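Local coordinates for protein GTP binding regulator (Thermotoga maritima, PDB 1VR8) that is of unknown function but folds like the Ran-binding protein Mog1p, and is tentatively regarded as a GTP-binding regulator, at residues V61-K67 / N115-E121; I108-W112 / V130-Y134. One frame throughout, in Å; residues are numbered along the deposited sequence.

Following the chain from the N terminus, strand 59-67 is the first of the segments to be reached, after strands 32-39 and 45-56; helix 71-79 and strands 88-92, 96-103 and 106-113 follow before strand 116-122 returns to pair with it. Contact 1 (61-67 with 115-121) closes that long loop inside the antiparallel sheet. Contact 2 (108-112 with 130-134) begins within the loop and ends beyond it, where helix 126-138 comes back over the sheet, so along the chain the two contacts cross. They meet at the neighbouring strands 106-113 and 116-122, joined by probable backbone hydrogen bonds Val120 N to Val109 O and Phe118 N to Trp111 O. Contact 1 thus supplies one pairing within the sheet, and contact 2 fixes a helix to one of its faces.

Contact 1: residues V61-K67 / N115-E121; sequences VFLYVYK and NWLFIVE
Two neighbouring strands of the antiparallel sheet, 61-67 and 116-121, run at 167° to each other, joined by six backbone hydrogen bonds at Phe62-Glu121, Tyr64-Ile119 and Tyr66-Leu117. In the middle pair Tyr64 N lies 2.8 Å from Ile119 O and Ile119 N 2.9 Å from Tyr64 O. On the face of these pairs, Tyr64 OH donates to Glu121 OE2 (2.8 Å). The hydroxyl meets the carboxylate from above its plane, with the ring turned 85° to it. Glu121 reaches there with CG between its backbone N and carbonyl carbon (chi1 64°) and the chain extended beyond; its OE1 is hydrogen-bonded to Tyr42 OH, so two tyrosines grip one carboxylate.

The other face carries Lys67, whose extended chain lies over the indole of Trp116 in a CH-pi contact, CG 4.0 Å from the centroid of the six-membered ring; its NZ bonds to Tyr17 O. In one of its two conformers, Val65 CG1 touches the Trp116 edge in plane and also packs on Phe118 CE1 at 3.6 Å, while Leu63 CD1 meets Val120 CG2 at 3.7 Å. Strands 45-56 and 106-113 flank the pair. Helix 71-79 packs against Tyr66, Leu117 and Ile119, whereas Phe118, on the other face, meets Tyr137 of helix 126-138.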
ATOM      1  N   VAL A  61      -4.770 -10.331   4.597  1.00 20.30           N
ATOM      2  CA  VAL A  61      -4.521  -8.916   4.426  1.00 22.38           C
ATOM      3  C   VAL A  61      -4.355  -8.615   2.928  1.00 22.75           C
ATOM      4  O   VAL A  61      -3.711  -9.368   2.192  1.00 23.29           O
ATOM      5  CB  VAL A  61      -3.256  -8.505   5.205  1.00 22.85           C
ATOM      6  CG1 VAL A  61      -2.924  -7.067   4.942  1.00 28.56           C
ATOM      7  CG2 VAL A  61      -3.481  -8.730   6.715  1.00 25.20           C
ATOM      8  N   PHE A  62      -4.979  -7.536   2.471  1.00 20.87           N
ATOM      9  CA  PHE A  62      -4.966  -7.162   1.073  1.00 21.04           C
ATOM     10  C   PHE A  62      -4.005  -6.005   0.859  1.00 24.08           C
ATOM     11  O   PHE A  62      -4.017  -5.024   1.591  1.00 23.98           O
ATOM     12  CB  PHE A  62      -6.363  -6.731   0.619  1.00 22.62           C
ATOM     13  CG  PHE A  62      -7.403  -7.824   0.656  1.00 24.49           C
ATOM     14  CD1 PHE A  62      -7.880  -8.300   1.872  1.00 25.20           C
ATOM     15  CD2 PHE A  62      -7.924  -8.348  -0.514  1.00 26.23           C
ATOM     16  CE1 PHE A  62      -8.829  -9.290   1.915  1.00 26.84           C
ATOM     17  CE2 PHE A  62      -8.887  -9.360  -0.474  1.00 25.76           C
ATOM     18  CZ  PHE A  62      -9.334  -9.823   0.715  1.00 25.25           C
ATOM     19  N   LEU A  63      -3.160  -6.131  -0.148  1.00 22.03           N
ATOM     20  CA  LEU A  63      -2.248  -5.081  -0.536  1.00 23.75           C
ATOM     21  C   LEU A  63      -2.536  -4.677  -1.973  1.00 24.02           C
ATOM     22  O   LEU A  63      -2.448  -5.498  -2.886  1.00 22.93           O
ATOM     23  CB  LEU A  63      -0.821  -5.551  -0.422  1.00 22.67           C
ATOM     24  CG  LEU A  63       0.230  -4.604  -0.997  1.00 25.52           C
ATOM     25  CD1 LEU A  63       0.392  -3.450  -0.055  1.00 25.04           C
ATOM     26  CD2 LEU A  63       1.545  -5.304  -1.210  1.00 29.24           C
ATOM     27  N   TYR A  64      -2.881  -3.418  -2.146  1.00 23.00           N
ATOM     28  CA  TYR A  64      -3.102  -2.788  -3.455  1.00 22.76           C
ATOM     29  C   TYR A  64      -1.880  -1.958  -3.785  1.00 23.16           C
ATOM     30  O   TYR A  64      -1.380  -1.198  -2.942  1.00 25.00           O
ATOM     31  CB  TYR A  64      -4.337  -1.898  -3.444  1.00 22.53           C
ATOM     32  CG  TYR A  64      -5.629  -2.611  -3.103  1.00 19.95           C
ATOM     33  CD1 TYR A  64      -5.954  -2.924  -1.786  1.00 22.76           C
ATOM     34  CD2 TYR A  64      -6.528  -2.952  -4.083  1.00 20.78           C
ATOM     35  CE1 TYR A  64      -7.120  -3.582  -1.483  1.00 22.32           C
ATOM     36  CE2 TYR A  64      -7.720  -3.616  -3.785  1.00 23.84           C
ATOM     37  CZ  TYR A  64      -8.012  -3.914  -2.475  1.00 22.08           C
ATOM     38  OH  TYR A  64      -9.178  -4.591  -2.154  1.00 26.11           O
ATOM     39  N   VAL A  65      -1.393  -2.123  -5.002  1.00 23.41           N
ATOM     40  CA  VAL A  65      -0.193  -1.425  -5.430  1.00 22.63           C
ATOM     41  C   VAL A  65      -0.405  -0.744  -6.776  1.00 23.22           C
ATOM     42  O   VAL A  65      -0.926  -1.350  -7.722  1.00 22.47           O
ATOM     43  CB  VAL A  65       0.988  -2.375  -5.690  0.65 25.36           C
ATOM     44  CG1 VAL A  65       2.289  -1.555  -5.848  0.65 21.95           C
ATOM     45  CG2 VAL A  65       1.071  -3.440  -4.631  0.65 28.47           C
ATOM     46  N   TYR A  66       0.077   0.486  -6.873  1.00 22.05           N
ATOM     47  CA  TYR A  66       0.103   1.252  -8.106  1.00 21.47           C
ATOM     48  C   TYR A  66       1.498   1.847  -8.257  1.00 21.49           C
ATOM     49  O   TYR A  66       2.063   2.360  -7.282  1.00 22.42           O
ATOM     50  CB  TYR A  66      -0.958   2.389  -8.078  1.00 23.18           C
ATOM     51  CG  TYR A  66      -0.715   3.471  -9.117  1.00 22.12           C
ATOM     52  CD1 TYR A  66       0.168   4.533  -8.867  1.00 23.22           C
ATOM     53  CD2 TYR A  66      -1.356   3.428 -10.360  1.00 19.94           C
ATOM     54  CE1 TYR A  66       0.415   5.484  -9.825  1.00 23.97           C
ATOM     55  CE2 TYR A  66      -1.115   4.399 -11.338  1.00 22.78           C
ATOM     56  CZ  TYR A  66      -0.224   5.431 -11.047  1.00 22.87           C
ATOM     57  OH  TYR A  66       0.044   6.418 -11.978  1.00 25.74           O
ATOM     58  N   LYS A  67       2.055   1.760  -9.464  1.00 20.79           N
ATOM     59  CA  LYS A  67       3.312   2.412  -9.814  1.00 24.75           C
ATOM     60  C   LYS A  67       3.026   3.355 -10.964  1.00 25.33           C
ATOM     61  O   LYS A  67       2.460   2.949 -11.979  1.00 22.66           O
ATOM     62  CB  LYS A  67       4.343   1.382 -10.300  1.00 25.77           C
ATOM     63  CG  LYS A  67       5.677   2.003 -10.658  1.00 25.84           C
ATOM     64  CD  LYS A  67       6.693   0.974 -11.096  1.00 25.83           C
ATOM     65  CE  LYS A  67       8.031   1.672 -11.364  1.00 27.89           C
ATOM     66  NZ  LYS A  67       8.993   0.765 -12.043  1.00 28.81           N
ATOM     67  N   ASN A 115       6.724   7.596  -7.105  1.00 22.42           N
ATOM     68  CA  ASN A 115       5.904   6.971  -8.131  1.00 22.96           C
ATOM     69  C   ASN A 115       5.152   5.725  -7.611  1.00 20.83           C
ATOM     70  O   ASN A 115       4.756   4.863  -8.405  1.00 23.13           O
ATOM     71  CB  ASN A 115       6.714   6.636  -9.387  1.00 25.15           C
ATOM     72  CG  ASN A 115       7.887   5.699  -9.120  1.00 27.50           C
ATOM     73  OD1 ASN A 115       8.488   5.735  -8.047  1.00 25.65           O
ATOM     74  ND2 ASN A 115       8.250   4.888 -10.131  1.00 24.52           N
ATOM     75  N   TRP A 116       4.884   5.676  -6.306  1.00 22.20           N
ATOM     76  CA  TRP A 116       4.251   4.525  -5.694  1.00 21.68           C
ATOM     77  C   TRP A 116       3.055   4.935  -4.850  1.00 22.28           C
ATOM     78  O   TRP A 116       3.085   5.946  -4.140  1.00 22.36           O
ATOM     79  CB  TRP A 116       5.248   3.789  -4.773  1.00 23.21           C
ATOM     80  CG  TRP A 116       6.378   3.142  -5.524  1.00 21.49           C
ATOM     81  CD1 TRP A 116       7.653   3.629  -5.713  1.00 21.36           C
ATOM     82  CD2 TRP A 116       6.327   1.899  -6.203  1.00 21.10           C
ATOM     83  NE1 TRP A 116       8.375   2.774  -6.485  1.00 24.92           N
ATOM     84  CE2 TRP A 116       7.587   1.703  -6.814  1.00 21.83           C
ATOM     85  CE3 TRP A 116       5.333   0.934  -6.380  1.00 24.55           C
ATOM     86  CZ2 TRP A 116       7.889   0.556  -7.550  1.00 22.95           C
ATOM     87  CZ3 TRP A 116       5.636  -0.195  -7.099  1.00 24.56           C
ATOM     88  CH2 TRP A 116       6.904  -0.374  -7.690  1.00 24.61           C
ATOM     89  N   LEU A 117       2.025   4.100  -4.891  1.00 21.88           N
ATOM     90  CA  LEU A 117       0.862   4.213  -4.013  1.00 21.06           C
ATOM     91  C   LEU A 117       0.544   2.813  -3.512  1.00 22.39           C
ATOM     92  O   LEU A 117       0.444   1.887  -4.310  1.00 21.71           O
ATOM     93  CB  LEU A 117      -0.318   4.787  -4.772  1.00 23.15           C
ATOM     94  CG  LEU A 117      -1.717   4.579  -4.182  1.00 25.00           C
ATOM     95  CD1 LEU A 117      -1.888   5.243  -2.857  1.00 27.66           C
ATOM     96  CD2 LEU A 117      -2.728   5.093  -5.191  1.00 26.92           C
ATOM     97  N   PHE A 118       0.387   2.677  -2.200  1.00 21.58           N
ATOM     98  CA  PHE A 118       0.011   1.397  -1.551  1.00 22.47           C
ATOM     99  C   PHE A 118      -1.247   1.571  -0.744  1.00 23.91           C
ATOM    100  O   PHE A 118      -1.438   2.621  -0.117  1.00 22.22           O
ATOM    101  CB  PHE A 118       1.136   0.944  -0.611  1.00 23.13           C
ATOM    102  CG  PHE A 118       2.412   0.582  -1.339  1.00 23.44           C
ATOM    103  CD1 PHE A 118       2.543  -0.668  -1.926  1.00 26.57           C
ATOM    104  CD2 PHE A 118       3.417   1.492  -1.499  1.00 25.10           C
ATOM    105  CE1 PHE A 118       3.672  -1.008  -2.618  1.00 27.26           C
ATOM    106  CE2 PHE A 118       4.562   1.168  -2.220  1.00 25.68           C
ATOM    107  CZ  PHE A 118       4.682  -0.084  -2.773  1.00 25.70           C
ATOM    108  N   ILE A 119      -2.081   0.536  -0.717  1.00 23.72           N
ATOM    109  CA  ILE A 119      -3.192   0.470   0.204  1.00 23.83           C
ATOM    110  C   ILE A 119      -3.109  -0.901   0.869  1.00 24.41           C
ATOM    111  O   ILE A 119      -2.986  -1.941   0.178  1.00 24.50           O
ATOM    112  CB  ILE A 119      -4.565   0.585  -0.486  1.00 24.12           C
ATOM    113  CG1 ILE A 119      -4.643   1.834  -1.396  1.00 24.94           C
ATOM    114  CG2 ILE A 119      -5.655   0.604   0.600  1.00 25.32           C
ATOM    115  CD1 ILE A 119      -5.801   1.792  -2.355  1.00 26.66           C
ATOM    116  N   VAL A 120      -3.173  -0.918   2.190  1.00 22.63           N
ATOM    117  CA  VAL A 120      -3.285  -2.165   2.922  1.00 22.78           C
ATOM    118  C   VAL A 120      -4.627  -2.189   3.643  1.00 23.32           C
ATOM    119  O   VAL A 120      -4.995  -1.231   4.339  1.00 21.97           O
ATOM    120  CB  VAL A 120      -2.152  -2.320   3.935  1.00 24.14           C
ATOM    121  CG1 VAL A 120      -2.306  -3.600   4.768  1.00 26.21           C
ATOM    122  CG2 VAL A 120      -0.852  -2.357   3.232  1.00 24.98           C
ATOM    123  N   GLU A 121      -5.366  -3.273   3.480  1.00 24.39           N
ATOM    124  CA  GLU A 121      -6.653  -3.407   4.142  1.00 25.09           C
ATOM    125  C   GLU A 121      -6.874  -4.794   4.685  1.00 23.27           C
ATOM    126  O   GLU A 121      -6.379  -5.781   4.151  1.00 23.02           O
ATOM    127  CB  GLU A 121      -7.816  -2.953   3.253  1.00 28.92           C
ATOM    128  CG  GLU A 121      -8.047  -3.708   2.035  1.00 34.68           C
ATOM    129  CD  GLU A 121      -9.340  -3.301   1.267  1.00 36.48           C
ATOM    130  OE1 GLU A 121      -9.742  -2.116   1.375  1.00 38.53           O
ATOM    131  OE2 GLU A 121      -9.881  -4.193   0.530  1.00 36.46           O
TER

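Contact 2: residues I108-W112 / V130-Y134; sequences IVAWW and VKHVY
Trp111 reaches from its strand to helix residues Val130, Val133 and Tyr134, presenting the six-membered part of its indole. Its CG sits between the backbone N and the carbonyl carbon (chi1 71°), and with the indole turned roughly perpendicular about the next bond the benzo end extends toward the helix. Tyr134 supplies an edge-to-face partner: its CE1 lies over one indole face, offset toward the rim and 3.9 Å from Trp111 CZ2, the planes being 84° apart and the six-membered centroids 5.4 Å apart. The tyrosine ring starts beside its own backbone N, and this turn brings its edge back to the indole although its CB does not point at the strand. At the in-plane edge of the indole Val133 CG1 touches Trp111 CZ2 at 3.9 Å, and Val130 CG1 approaches Trp111 CZ3 obliquely at 4.3 Å.

This is helix-on-sheet packing: helix 126-138 lies along one face of the antiparallel sheet, its segment axis 11.5 Å from that of the strand and inclined by only 23°, both running the same way. With an alanine here instead of Trp111, the edge of Tyr134 would probably lose the aromatic face it rests on, and a gap would be likely to open between strand and Val133. Two residues earlier on the strand, Val109 CB meets Val130 CG2 at 4.1 Å.

Polar ends of the aromatic pair are tied to other parts of the chain: Trp111 NE1 donates to His11 O, in a run of histidines that is probably a purification tag, while Tyr134 OH bonds with Lys98 NZ. The tyrosine ring also stacks on the ring of this same His11.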
ATOM      1  N   ILE A 108      -7.942   0.297   6.973  1.00 23.10           N
ATOM      2  CA  ILE A 108      -7.371   0.662   5.687  1.00 23.54           C
ATOM      3  C   ILE A 108      -6.287   1.720   5.929  1.00 23.20           C
ATOM      4  O   ILE A 108      -6.527   2.743   6.580  1.00 23.00           O
ATOM      5  CB  ILE A 108      -8.432   1.257   4.766  1.00 24.93           C
ATOM      6  CG1 ILE A 108      -9.580   0.243   4.508  1.00 26.65           C
ATOM      7  CG2 ILE A 108      -7.821   1.696   3.458  1.00 27.59           C
ATOM      8  CD1 ILE A 108     -10.804   0.867   3.940  1.00 29.48           C
ATOM      9  N   VAL A 109      -5.104   1.445   5.410  1.00 22.56           N
ATOM     10  CA  VAL A 109      -3.991   2.381   5.456  1.00 22.19           C
ATOM     11  C   VAL A 109      -3.460   2.585   4.032  1.00 24.87           C
ATOM     12  O   VAL A 109      -3.149   1.615   3.324  1.00 24.09           O
ATOM     13  CB  VAL A 109      -2.889   1.840   6.366  1.00 21.39           C
ATOM     14  CG1 VAL A 109      -1.696   2.751   6.376  1.00 24.94           C
ATOM     15  CG2 VAL A 109      -3.398   1.586   7.798  1.00 25.01           C
ATOM     16  N   ALA A 110      -3.366   3.834   3.585  1.00 23.37           N
ATOM     17  CA  ALA A 110      -2.993   4.108   2.200  1.00 20.56           C
ATOM     18  C   ALA A 110      -1.934   5.205   2.203  1.00 21.45           C
ATOM     19  O   ALA A 110      -2.131   6.229   2.860  1.00 22.06           O
ATOM     20  CB  ALA A 110      -4.186   4.557   1.405  1.00 23.96           C
ATOM     21  N   TRP A 111      -0.852   5.000   1.448  1.00 23.28           N
ATOM     22  CA  TRP A 111       0.199   6.018   1.390  1.00 21.61           C
ATOM     23  C   TRP A 111       0.801   6.094  -0.003  1.00 22.78           C
ATOM     24  O   TRP A 111       0.744   5.128  -0.779  1.00 24.43           O
ATOM     25  CB  TRP A 111       1.269   5.764   2.469  1.00 23.88           C
ATOM     26  CG  TRP A 111       2.190   4.590   2.284  1.00 22.83           C
ATOM     27  CD1 TRP A 111       3.443   4.624   1.772  1.00 23.63           C
ATOM     28  CD2 TRP A 111       1.926   3.196   2.587  1.00 21.00           C
ATOM     29  NE1 TRP A 111       3.978   3.371   1.738  1.00 23.57           N
ATOM     30  CE2 TRP A 111       3.072   2.474   2.229  1.00 25.19           C
ATOM     31  CE3 TRP A 111       0.833   2.502   3.099  1.00 24.05           C
ATOM     32  CZ2 TRP A 111       3.170   1.101   2.413  1.00 23.05           C
ATOM     33  CZ3 TRP A 111       0.929   1.138   3.271  1.00 24.73           C
ATOM     34  CH2 TRP A 111       2.081   0.454   2.923  1.00 22.49           C
ATOM     35  N   TRP A 112       1.328   7.273  -0.319  1.00 22.96           N
ATOM     36  CA  TRP A 112       1.996   7.514  -1.584  1.00 21.10           C
ATOM     37  C   TRP A 112       3.288   8.283  -1.329  1.00 20.60           C
ATOM     38  O   TRP A 112       3.401   9.047  -0.358  1.00 20.18           O
ATOM     39  CB  TRP A 112       1.105   8.240  -2.610  1.00 20.67           C
ATOM     40  CG  TRP A 112       1.120   9.728  -2.452  1.00 20.85           C
ATOM     41  CD1 TRP A 112       0.369  10.470  -1.584  1.00 24.14           C
ATOM     42  CD2 TRP A 112       2.023  10.633  -3.075  1.00 21.45           C
ATOM     43  NE1 TRP A 112       0.716  11.777  -1.668  1.00 20.96           N
ATOM     44  CE2 TRP A 112       1.725  11.920  -2.587  1.00 21.17           C
ATOM     45  CE3 TRP A 112       3.014  10.498  -4.043  1.00 21.71           C
ATOM     46  CZ2 TRP A 112       2.410  13.065  -3.013  1.00 23.15           C
ATOM     47  CZ3 TRP A 112       3.693  11.645  -4.471  1.00 22.72           C
ATOM     48  CH2 TRP A 112       3.405  12.904  -3.937  1.00 22.60           C
ATOM     49  N   VAL A 130       1.641  -3.547   7.639  1.00 23.38           N
ATOM     50  CA  VAL A 130       2.204  -2.266   7.148  1.00 23.00           C
ATOM     51  C   VAL A 130       3.629  -2.112   7.660  1.00 21.58           C
ATOM     52  O   VAL A 130       4.518  -1.767   6.884  1.00 23.63           O
ATOM     53  CB  VAL A 130       1.353  -1.066   7.587  1.00 23.77           C
ATOM     54  CG1 VAL A 130       2.060   0.234   7.290  1.00 25.29           C
ATOM     55  CG2 VAL A 130       0.015  -1.083   6.824  1.00 25.80           C
ATOM     56  N   LYS A 131       3.863  -2.413   8.932  1.00 23.64           N
ATOM     57  CA  LYS A 131       5.195  -2.310   9.518  1.00 23.91           C
ATOM     58  C   LYS A 131       6.188  -3.239   8.812  1.00 26.72           C
ATOM     59  O   LYS A 131       7.335  -2.883   8.568  1.00 22.69           O
ATOM     60  CB  LYS A 131       5.169  -2.609  11.015  1.00 26.00           C
ATOM     61  CG  LYS A 131       6.409  -2.190  11.753  1.00 30.43           C
ATOM     62  CD  LYS A 131       6.806  -0.718  11.455  1.00 34.16           C
ATOM     63  CE  LYS A 131       7.738  -0.136  12.540  1.00 36.38           C
ATOM     64  NZ  LYS A 131       8.207   1.274  12.277  1.00 33.39           N
ATOM     65  N   HIS A 132       5.725  -4.442   8.490  1.00 23.09           N
ATOM     66  CA  HIS A 132       6.516  -5.373   7.663  1.00 24.23           C
ATOM     67  C   HIS A 132       6.893  -4.742   6.311  1.00 21.70           C
ATOM     68  O   HIS A 132       8.057  -4.763   5.904  1.00 24.21           O
ATOM     69  CB  HIS A 132       5.770  -6.690   7.464  1.00 25.10           C
ATOM     70  CG  HIS A 132       6.426  -7.610   6.469  1.00 23.56           C
ATOM     71  ND1 HIS A 132       7.663  -8.177   6.674  1.00 23.14           N
ATOM     72  CD2 HIS A 132       6.000  -8.064   5.270  1.00 22.60           C
ATOM     73  CE1 HIS A 132       7.980  -8.933   5.634  1.00 24.02           C
ATOM     74  NE2 HIS A 132       6.984  -8.889   4.768  1.00 22.38           N
ATOM     75  N   VAL A 133       5.904  -4.210   5.605  1.00 22.94           N
ATOM     76  CA  VAL A 133       6.136  -3.575   4.319  1.00 25.23           C
ATOM     77  C   VAL A 133       7.155  -2.433   4.472  1.00 24.47           C
ATOM     78  O   VAL A 133       8.116  -2.329   3.704  1.00 23.14           O
ATOM     79  CB  VAL A 133       4.834  -3.029   3.716  1.00 24.16           C
ATOM     80  CG1 VAL A 133       5.119  -2.250   2.475  1.00 24.85           C
ATOM     81  CG2 VAL A 133       3.814  -4.164   3.424  1.00 24.97           C
ATOM     82  N   TYR A 134       6.954  -1.583   5.478  1.00 24.38           N
ATOM     83  CA  TYR A 134       7.922  -0.525   5.780  1.00 23.75           C
ATOM     84  C   TYR A 134       9.365  -1.048   5.938  1.00 24.73           C
ATOM     85  O   TYR A 134      10.315  -0.494   5.389  1.00 24.80           O
ATOM     86  CB  TYR A 134       7.516   0.167   7.096  1.00 25.22           C
ATOM     87  CG  TYR A 134       6.339   1.119   7.026  1.00 23.74           C
ATOM     88  CD1 TYR A 134       5.595   1.328   5.870  1.00 24.22           C
ATOM     89  CD2 TYR A 134       5.964   1.800   8.178  1.00 25.50           C
ATOM     90  CE1 TYR A 134       4.528   2.246   5.864  1.00 27.26           C
ATOM     91  CE2 TYR A 134       4.909   2.686   8.179  1.00 27.00           C
ATOM     92  CZ  TYR A 134       4.207   2.902   7.045  1.00 28.46           C
ATOM     93  OH  TYR A 134       3.167   3.800   7.113  1.00 30.31           O
TER